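Long-range contacts in penaeus monodon metallodensovirus major capsid protein (Penaeus monodon metallodensovirus, PDB 6WH7), which forms the capsid shell of a shrimp densovirus, sixty copies of the protein assembling into one particle: residues Y91-L101 with P179-D187; A237-S245 with R261-A269. One frame throughout, in Å; residues are numbered along the deposited sequence.

Contact 1: residues Y91-L101 with P179-D187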
# COMPACT_ATOMS: atom_id res chain seq x y z
N TYR A 91 12.23 6.59 -96.07
CA TYR A 91 12.65 7.27 -94.85
C TYR A 91 13.97 8.02 -94.97
O TYR A 91 14.09 9.15 -94.50
CB TYR A 91 12.74 6.24 -93.73
CG TYR A 91 11.42 5.61 -93.46
CD1 TYR A 91 10.54 6.17 -92.56
CD2 TYR A 91 11.04 4.46 -94.11
CE1 TYR A 91 9.34 5.60 -92.30
CE2 TYR A 91 9.84 3.88 -93.87
CZ TYR A 91 8.99 4.45 -92.96
OH TYR A 91 7.77 3.88 -92.70
N CYS A 92 14.97 7.39 -95.55
CA CYS A 92 16.33 7.92 -95.54
C CYS A 92 16.71 8.64 -96.82
O CYS A 92 17.86 9.05 -96.97
CB CYS A 92 17.32 6.80 -95.23
SG CYS A 92 17.04 5.29 -96.10
N GLU A 93 15.78 8.79 -97.75
CA GLU A 93 16.04 9.43 -99.02
C GLU A 93 14.87 10.34 -99.35
O GLU A 93 13.72 9.92 -99.25
CB GLU A 93 16.26 8.37 -100.09
CG GLU A 93 16.46 8.88 -101.47
CD GLU A 93 16.94 7.78 -102.38
OE1 GLU A 93 17.18 6.67 -101.86
OE2 GLU A 93 17.05 8.01 -103.60
N TYR A 94 15.16 11.58 -99.72
CA TYR A 94 14.13 12.61 -99.77
C TYR A 94 13.74 12.78 -101.23
O TYR A 94 14.40 13.50 -101.98
CB TYR A 94 14.68 13.90 -99.17
CG TYR A 94 13.69 15.02 -98.98
CD1 TYR A 94 12.78 14.99 -97.94
CD2 TYR A 94 13.71 16.14 -99.80
CE1 TYR A 94 11.90 16.00 -97.74
CE2 TYR A 94 12.82 17.16 -99.60
CZ TYR A 94 11.92 17.09 -98.57
OH TYR A 94 11.03 18.11 -98.36
N ASN A 95 12.62 12.19 -101.61
CA ASN A 95 12.15 12.22 -102.99
C ASN A 95 10.90 13.07 -102.99
O ASN A 95 9.81 12.60 -102.66
CB ASN A 95 11.87 10.82 -103.50
CG ASN A 95 13.11 9.98 -103.62
OD1 ASN A 95 13.19 8.88 -103.07
ND2 ASN A 95 14.08 10.46 -104.38
N THR A 96 11.05 14.32 -103.41
CA THR A 96 9.96 15.28 -103.38
C THR A 96 10.23 16.31 -104.45
O THR A 96 11.38 16.69 -104.67
CB THR A 96 9.86 15.95 -102.01
OG1 THR A 96 9.69 14.96 -101.00
CG2 THR A 96 8.67 16.88 -101.97
N GLY A 97 9.17 16.76 -105.12
CA GLY A 97 9.31 17.90 -106.01
C GLY A 97 10.43 17.71 -107.00
O GLY A 97 10.51 16.71 -107.71
N THR A 98 11.33 18.69 -107.03
CA THR A 98 12.47 18.65 -107.93
C THR A 98 13.62 17.80 -107.40
O THR A 98 14.45 17.34 -108.18
CB THR A 98 12.94 20.08 -108.21
OG1 THR A 98 11.83 20.86 -108.67
CG2 THR A 98 14.01 20.10 -109.30
N TYR A 99 13.66 17.57 -106.08
CA TYR A 99 14.78 16.86 -105.47
C TYR A 99 15.04 15.53 -106.14
O TYR A 99 16.12 15.29 -106.69
CB TYR A 99 14.51 16.65 -103.98
CG TYR A 99 14.39 17.91 -103.19
CD1 TYR A 99 15.50 18.52 -102.63
CD2 TYR A 99 13.15 18.50 -102.99
CE1 TYR A 99 15.37 19.67 -101.90
CE2 TYR A 99 13.02 19.65 -102.27
CZ TYR A 99 14.13 20.23 -101.73
OH TYR A 99 13.97 21.38 -101.00
N GLY A 100 14.07 14.62 -106.08
CA GLY A 100 14.24 13.30 -106.65
C GLY A 100 14.68 13.33 -108.10
O GLY A 100 15.42 12.44 -108.55
N LEU A 101 14.24 14.33 -108.85
CA LEU A 101 14.66 14.46 -110.24
C LEU A 101 16.05 15.04 -110.36
O LEU A 101 16.75 14.78 -111.35
CB LEU A 101 13.67 15.34 -111.02
CG LEU A 101 12.22 14.93 -111.31
CD1 LEU A 101 11.43 14.59 -110.06
CD2 LEU A 101 11.53 16.05 -112.05
N PRO A 179 6.72 6.85 -110.02
CA PRO A 179 8.13 7.25 -110.04
C PRO A 179 8.76 7.09 -108.66
O PRO A 179 8.15 7.43 -107.65
CB PRO A 179 8.07 8.72 -110.46
CG PRO A 179 6.79 8.84 -111.18
CD PRO A 179 5.85 7.94 -110.46
N VAL A 180 9.98 6.56 -108.64
CA VAL A 180 10.64 6.38 -107.36
C VAL A 180 11.12 7.72 -106.83
O VAL A 180 11.36 7.86 -105.63
CB VAL A 180 11.80 5.38 -107.47
CG1 VAL A 180 13.02 6.04 -108.09
CG2 VAL A 180 12.12 4.78 -106.16
N SER A 181 11.25 8.72 -107.71
CA SER A 181 11.64 10.06 -107.32
C SER A 181 10.48 10.85 -106.74
O SER A 181 10.70 11.94 -106.20
CB SER A 181 12.20 10.81 -108.51
OG SER A 181 11.20 10.99 -109.50
N SER A 182 9.27 10.35 -106.88
CA SER A 182 8.07 10.98 -106.34
C SER A 182 7.66 10.38 -105.01
O SER A 182 6.56 10.67 -104.53
CB SER A 182 6.94 10.87 -107.35
OG SER A 182 5.81 11.55 -106.87
N MET A 183 8.50 9.54 -104.42
CA MET A 183 8.06 8.62 -103.37
C MET A 183 7.47 9.36 -102.17
O MET A 183 6.42 8.97 -101.65
CB MET A 183 9.22 7.74 -102.93
CG MET A 183 8.84 6.69 -101.93
SD MET A 183 10.19 5.57 -101.57
CE MET A 183 10.21 4.62 -103.07
N ARG A 184 8.14 10.41 -101.69
CA ARG A 184 7.73 10.97 -100.40
C ARG A 184 6.46 11.80 -100.49
O ARG A 184 5.64 11.74 -99.57
CB ARG A 184 8.85 11.78 -99.78
CG ARG A 184 9.92 10.95 -99.15
CD ARG A 184 10.90 11.84 -98.47
NE ARG A 184 10.26 12.60 -97.41
CZ ARG A 184 10.12 12.16 -96.17
NH1 ARG A 184 10.58 10.98 -95.82
NH2 ARG A 184 9.52 12.92 -95.27
N GLU A 185 6.26 12.58 -101.54
CA GLU A 185 4.94 13.16 -101.71
C GLU A 185 4.04 12.05 -102.21
O GLU A 185 4.32 11.43 -103.24
CB GLU A 185 4.94 14.36 -102.66
CG GLU A 185 5.11 14.10 -104.14
CD GLU A 185 6.53 13.86 -104.52
OE1 GLU A 185 7.35 13.70 -103.61
OE2 GLU A 185 6.83 13.87 -105.73
N LEU A 186 2.97 11.77 -101.48
CA LEU A 186 2.38 10.44 -101.61
C LEU A 186 1.40 10.54 -102.76
O LEU A 186 0.25 10.92 -102.60
CB LEU A 186 1.71 10.06 -100.30
CG LEU A 186 2.64 10.09 -99.09
CD1 LEU A 186 1.86 10.04 -97.81
CD2 LEU A 186 3.61 8.94 -99.15
N ASP A 187 1.89 10.18 -103.94
CA ASP A 187 1.10 10.17 -105.16
C ASP A 187 0.81 8.79 -105.70
O ASP A 187 0.19 8.68 -106.76
CB ASP A 187 1.79 11.01 -106.23
CG ASP A 187 3.19 10.57 -106.50
OD1 ASP A 187 3.71 9.74 -105.72
OD2 ASP A 187 3.77 11.03 -107.50

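Contact 2: residues A237-S245 with R261-A269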
# COMPACT_ATOMS: atom_id res chain seq x y z
N ALA A 237 15.50 -1.30 -101.53
CA ALA A 237 15.04 -2.45 -100.79
C ALA A 237 13.91 -2.03 -99.86
O ALA A 237 13.85 -0.89 -99.40
CB ALA A 237 16.17 -3.05 -99.96
N TYR A 238 12.99 -2.96 -99.62
CA TYR A 238 12.05 -2.77 -98.53
C TYR A 238 12.81 -2.74 -97.22
O TYR A 238 13.96 -3.18 -97.13
CB TYR A 238 11.02 -3.90 -98.48
CG TYR A 238 10.11 -4.00 -99.67
CD1 TYR A 238 8.96 -3.23 -99.74
CD2 TYR A 238 10.37 -4.89 -100.68
CE1 TYR A 238 8.12 -3.33 -100.81
CE2 TYR A 238 9.52 -4.99 -101.75
CZ TYR A 238 8.40 -4.21 -101.81
OH TYR A 238 7.55 -4.31 -102.88
N VAL A 239 12.18 -2.19 -96.18
CA VAL A 239 12.84 -2.24 -94.88
C VAL A 239 12.85 -3.73 -94.56
O VAL A 239 11.95 -4.45 -95.01
CB VAL A 239 12.11 -1.44 -93.79
CG1 VAL A 239 11.49 -0.16 -94.33
CG2 VAL A 239 11.20 -2.31 -92.98
N PRO A 240 13.84 -4.23 -93.84
CA PRO A 240 13.91 -5.68 -93.60
C PRO A 240 12.63 -6.22 -92.99
O PRO A 240 12.14 -5.73 -91.97
CB PRO A 240 15.09 -5.80 -92.65
CG PRO A 240 15.94 -4.65 -92.99
CD PRO A 240 15.03 -3.54 -93.35
N GLN A 241 12.07 -7.25 -93.62
CA GLN A 241 10.80 -7.83 -93.22
C GLN A 241 10.82 -9.31 -93.52
O GLN A 241 11.34 -9.73 -94.55
CB GLN A 241 9.62 -7.20 -93.94
CG GLN A 241 9.38 -5.76 -93.64
CD GLN A 241 8.31 -5.19 -94.51
OE1 GLN A 241 7.99 -5.73 -95.54
NE2 GLN A 241 7.79 -4.06 -94.11
N ASN A 242 10.22 -10.09 -92.64
CA ASN A 242 10.00 -11.52 -92.86
C ASN A 242 8.52 -11.71 -93.14
O ASN A 242 7.69 -11.55 -92.25
CB ASN A 242 10.45 -12.31 -91.64
CG ASN A 242 11.95 -12.34 -91.49
OD1 ASN A 242 12.69 -12.28 -92.47
ND2 ASN A 242 12.42 -12.41 -90.26
N ASN A 243 8.19 -12.05 -94.38
CA ASN A 243 6.82 -11.99 -94.87
C ASN A 243 6.53 -13.18 -95.75
O ASN A 243 7.40 -14.00 -96.03
CB ASN A 243 6.56 -10.73 -95.69
CG ASN A 243 6.63 -9.49 -94.89
OD1 ASN A 243 6.47 -9.52 -93.68
ND2 ASN A 243 6.86 -8.37 -95.55
N ASP A 244 5.29 -13.25 -96.22
CA ASP A 244 4.98 -14.06 -97.39
C ASP A 244 5.65 -13.51 -98.63
O ASP A 244 5.94 -14.27 -99.56
CB ASP A 244 3.47 -14.11 -97.60
CG ASP A 244 2.86 -12.73 -97.67
OD1 ASP A 244 3.52 -11.76 -97.25
OD2 ASP A 244 1.75 -12.59 -98.21
N SER A 245 5.83 -12.20 -98.70
CA SER A 245 6.42 -11.57 -99.87
C SER A 245 7.94 -11.59 -99.83
O SER A 245 8.58 -11.68 -100.88
CB SER A 245 5.93 -10.13 -99.98
OG SER A 245 4.52 -10.08 -100.13
N ARG A 261 19.73 -16.60 -91.38
CA ARG A 261 18.46 -17.00 -91.94
C ARG A 261 17.36 -16.21 -91.25
O ARG A 261 17.38 -16.07 -90.03
CB ARG A 261 18.24 -18.49 -91.77
CG ARG A 261 19.34 -19.34 -92.36
CD ARG A 261 19.48 -19.13 -93.84
NE ARG A 261 18.27 -19.50 -94.57
CZ ARG A 261 17.99 -20.74 -94.97
NH1 ARG A 261 18.84 -21.72 -94.72
NH2 ARG A 261 16.87 -20.98 -95.62
N GLY A 262 16.42 -15.71 -92.03
CA GLY A 262 15.31 -14.97 -91.47
C GLY A 262 14.35 -15.87 -90.72
O GLY A 262 14.15 -17.03 -91.06
N VAL A 263 13.73 -15.31 -89.69
CA VAL A 263 12.92 -16.05 -88.73
C VAL A 263 11.81 -15.13 -88.23
O VAL A 263 12.00 -13.92 -88.13
CB VAL A 263 13.81 -16.57 -87.58
CG1 VAL A 263 12.98 -17.07 -86.43
CG2 VAL A 263 14.68 -17.70 -88.05
N ASN A 264 10.64 -15.71 -87.96
CA ASN A 264 9.57 -15.17 -87.11
C ASN A 264 8.56 -14.20 -87.70
O ASN A 264 7.78 -13.66 -86.91
CB ASN A 264 10.11 -14.50 -85.83
CG ASN A 264 10.45 -15.49 -84.77
OD1 ASN A 264 9.98 -16.62 -84.79
ND2 ASN A 264 11.23 -15.07 -83.79
N ASN A 265 8.58 -13.87 -88.98
CA ASN A 265 7.50 -13.03 -89.50
C ASN A 265 7.36 -11.69 -88.79
O ASN A 265 6.47 -11.51 -87.96
CB ASN A 265 6.14 -13.73 -89.41
CG ASN A 265 5.03 -12.92 -90.05
OD1 ASN A 265 5.25 -12.17 -90.98
ND2 ASN A 265 3.83 -13.07 -89.52
N ARG A 266 8.26 -10.76 -89.06
CA ARG A 266 8.04 -9.36 -88.73
C ARG A 266 7.84 -8.63 -90.05
O ARG A 266 8.72 -8.66 -90.91
CB ARG A 266 9.21 -8.78 -87.95
CG ARG A 266 8.94 -7.43 -87.37
CD ARG A 266 10.20 -6.87 -86.77
NE ARG A 266 10.69 -7.67 -85.66
CZ ARG A 266 10.35 -7.47 -84.39
NH1 ARG A 266 9.55 -6.48 -84.07
NH2 ARG A 266 10.85 -8.25 -83.45
N GLY A 267 6.70 -7.99 -90.21
CA GLY A 267 6.40 -7.31 -91.44
C GLY A 267 5.57 -6.08 -91.16
O GLY A 267 5.14 -5.85 -90.03
N MET A 268 5.37 -5.28 -92.19
CA MET A 268 4.59 -4.06 -92.06
C MET A 268 3.34 -4.13 -92.90
O MET A 268 3.40 -4.51 -94.07
CB MET A 268 5.40 -2.83 -92.43
CG MET A 268 6.49 -2.56 -91.45
SD MET A 268 7.20 -0.93 -91.59
CE MET A 268 8.16 -1.17 -93.00
N ALA A 269 2.22 -3.77 -92.30
CA ALA A 269 0.95 -3.77 -93.00
C ALA A 269 0.89 -2.63 -94.01
O ALA A 269 1.60 -1.63 -93.90
CB ALA A 269 -0.20 -3.66 -92.01

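Contact 1: residues Y91-L101 with P179-D187
The ring of Y94 and the guanidinium of R184 are the flat groups that meet here, their planes turned 25° from each other while the two side chains cross at nearly a right angle. R184 NE comes obliquely to Y94 CD1, 3.5 Å away. T96 OG1 sits over the centre of one face of the Y94 ring, 3.9 Å above its plane, and also lies at the guanidinium edge; at the in-plane edge of the ring is Y99 CE2. With CG beside its own backbone N (chi1 -77°) and a bend at chi3, the R184 chain runs along E93 and Y94, CD passing 3.5 Å from E93 O.

The backbone joins the two loops through R184 N, which donates in the carbonyl plane to N95 O at 2.9 Å. N95 lays its CB against S181 O and M183, and further along the S181 CB packs on the backbone of G100 at 3.6 Å from its C. E185 brings OE1 alongside T96 and near N95 O; both oxygens are acceptors, with no bond between them.

The loop after strand 169-179 is thus fastened to the connection between helices 88-92 and 99-102. R184 NH1 reaches F90 O and T295 OG1, and Y94 OH binds R67 O. The buried arginine therefore carries its charge among neutral acceptors, which probably help to stabilise it beside the Y94 ring.

Contact 2: residues A237-S245 with R261-A269
N242 and R266 join two irregular, locally antiparallel segments that belong to a long inter-strand excursion of the parvoviral jelly-roll capsid fold, the second leading off strand 257-262. N242 N donates to R266 O at 2.7 Å, with the donor tilted 27° from the carbonyl plane. Next to it, on the same side of N242, the hydrogen on N265 CA is directed at N242 O, 3.1 Å from CA and with 152° at the hydrogen, so a CA-H...O contact flanks the true bond.

The N242 side chain, with CG beside its backbone N (chi1 -72°), carries its amide across to the turn at V263. Its ND2 makes a weak bond to V263 O and a further one to M362 O, while OD1 accepts from A248 N; together these three partners fix the rotation of the buried amide. N243 directs OD1 to G267 CA, and Q241 extends its chain past the same glycine until NE2 lies beside the M268 side chain.

Further out, G267 N is held by T349 OG1, and strand 257-262 pairs with strand 363-368. D367 of a neighbouring subunit makes a salt bridge to R261 and accepts from G262 N, so the second segment is also gripped across a subunit interface.

M268, bent at chi3, crosses V239 at about a right angle, its CE lying 3.2 Å from V239 CG2 and 3.7 Å from V239 CG1.

How the contacts relate
From the N terminus the chain runs through strands 59-75 and 79-83 and helix 88-92 into residues 91-101. Contact 1 closes the 77-residue loop that follows, tying the region of helices 88-92 and 99-102 to the loop before strand 189-191. Only later does contact 2 open, closing a much shorter loop of 15 residues and tying the loop after strand 229-230 to the stretch between strands 257-262 and 270-274. The two stand in series, neither nesting nor crossing, with centres about 24 Å apart and no touch between them. W85 links their surroundings: its O accepts from Y91 OH, its NE1 donates to A269 O. The approach to helix 88-92 also bonds V239, through N86.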